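Local coordinates for LbaCas13a H328A (C2c2) (Lachnospiraceae bacterium NK4A179, PDB 5WLH), which probably processes pre-crRNA and, guided by the bound crRNA, cleaves RNA as a CRISPR-Cas13a nuclease, at residues L529-P532 with K533-D537. Sequence-based numbering, arbitrary orientation.
Sequences LLKP and KGTMD
Pro532 and Thr535 close a type I beta turn, Pro532-Lys533-Gly534-Thr535, in the surface loop between helices 486-517 and 559-564. Thr535 grips the proline carbonyl twice. Thr535 N donates to Pro532 O over 3.0 Å, and the hydroxyl Thr535 OG1 donates to the same Pro532 O over 2.8 Å. Both donors reach the oxygen from one face of the carbonyl plane, the N 38° out of it and OG1 tilted by 28°. With OG1 anti to its own carbonyl carbon (chi1 -51°), the threonine side chain meets the proline at a slant, Thr535 OG1 standing 3.3 Å from Pro532 CD. Lys531 CB lies alongside this threonine, 3.5 Å from Thr535 OG1, with CG2 also near it. A valine in place of Thr535 would probably leave Pro532 O with the backbone N-H as its one donor within the turn. Lys533, at the turn's second position, carries a chain, extended beyond CG, to a salt bridge between its NZ and Asp590 of helix 588-602, tying the turn to that helix. Lys531 instead bends at chi2 and chi4 and curls back, Lys531 NZ donating to Leu529 O at 2.8 Å from above the carbonyl plane.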
loop_
_atom_site.group_PDB
_atom_site.type_symbol
_atom_site.label_atom_id
_atom_site.label_comp_id
_atom_site.label_asym_id
_atom_site.label_seq_id
_atom_site.Cartn_x
_atom_site.Cartn_y
_atom_site.Cartn_z
ATOM N N LEU A 529 -13.800 -22.450 9.961
ATOM C CA LEU A 529 -15.011 -23.107 9.502
ATOM C C LEU A 529 -15.228 -24.467 10.149
ATOM O O LEU A 529 -16.225 -25.131 9.837
ATOM C CB LEU A 529 -14.993 -23.233 7.977
ATOM C CG LEU A 529 -15.028 -21.858 7.292
ATOM C CD1 LEU A 529 -15.207 -22.019 5.808
ATOM C CD2 LEU A 529 -16.131 -20.953 7.912
ATOM N N LEU A 530 -14.345 -24.887 11.055
ATOM C CA LEU A 530 -14.599 -26.119 11.795
ATOM C C LEU A 530 -15.843 -25.952 12.654
ATOM O O LEU A 530 -16.169 -24.853 13.105
ATOM C CB LEU A 530 -13.399 -26.508 12.661
ATOM C CG LEU A 530 -12.078 -26.818 11.936
ATOM C CD1 LEU A 530 -11.044 -27.367 12.909
ATOM C CD2 LEU A 530 -12.268 -27.761 10.745
ATOM N N LYS A 531 -16.554 -27.054 12.858
ATOM C CA LYS A 531 -17.858 -27.039 13.494
ATOM C C LYS A 531 -17.773 -27.533 14.933
ATOM O O LYS A 531 -16.856 -28.280 15.289
ATOM C CB LYS A 531 -18.840 -27.901 12.687
ATOM C CG LYS A 531 -19.146 -27.331 11.305
ATOM C CD LYS A 531 -20.041 -26.099 11.396
ATOM C CE LYS A 531 -20.047 -25.303 10.092
ATOM N NZ LYS A 531 -18.923 -24.307 10.000
ATOM N N PRO A 532 -18.713 -27.129 15.794
ATOM C CA PRO A 532 -18.609 -27.467 17.218
ATOM C C PRO A 532 -18.705 -28.970 17.462
ATOM O O PRO A 532 -19.146 -29.742 16.607
ATOM C CB PRO A 532 -19.800 -26.732 17.849
ATOM C CG PRO A 532 -20.201 -25.707 16.852
ATOM C CD PRO A 532 -19.892 -26.291 15.516
ATOM N N LYS A 533 -18.303 -29.364 18.674
ATOM C CA LYS A 533 -18.055 -30.770 18.989
ATOM C C LYS A 533 -19.288 -31.656 18.825
ATOM O O LYS A 533 -19.135 -32.866 18.645
ATOM C CB LYS A 533 -17.527 -30.896 20.412
ATOM C CG LYS A 533 -18.555 -30.550 21.488
ATOM C CD LYS A 533 -17.908 -30.552 22.857
ATOM C CE LYS A 533 -18.941 -30.405 23.970
ATOM N NZ LYS A 533 -18.274 -30.355 25.307
ATOM N N GLY A 534 -20.489 -31.099 18.901
ATOM C CA GLY A 534 -21.693 -31.894 18.769
ATOM C C GLY A 534 -22.226 -32.025 17.358
ATOM O O GLY A 534 -23.342 -32.523 17.174
ATOM N N THR A 535 -21.469 -31.596 16.348
ATOM C CA THR A 535 -21.978 -31.556 14.981
ATOM C C THR A 535 -21.861 -32.930 14.338
ATOM O O THR A 535 -20.753 -33.459 14.170
ATOM C CB THR A 535 -21.230 -30.520 14.144
ATOM O OG1 THR A 535 -21.223 -29.266 14.828
ATOM C CG2 THR A 535 -21.919 -30.344 12.786
ATOM N N MET A 536 -23.005 -33.501 13.972
ATOM C CA MET A 536 -23.078 -34.822 13.368
ATOM C C MET A 536 -23.257 -34.727 11.854
ATOM O O MET A 536 -23.736 -33.725 11.320
ATOM C CB MET A 536 -24.229 -35.622 13.988
ATOM C CG MET A 536 -24.228 -35.589 15.515
ATOM S SD MET A 536 -22.704 -36.272 16.198
ATOM C CE MET A 536 -23.026 -38.046 16.082
ATOM N N ASP A 537 -22.868 -35.801 11.170
ATOM C CA ASP A 537 -22.986 -35.883 9.718
ATOM C C ASP A 537 -24.445 -35.761 9.292
ATOM O O ASP A 537 -25.327 -36.404 9.865
ATOM C CB ASP A 537 -22.391 -37.210 9.234
ATOM C CG ASP A 537 -22.353 -37.330 7.723
ATOM O OD1 ASP A 537 -23.405 -37.619 7.119
ATOM O OD2 ASP A 537 -21.269 -37.145 7.138
#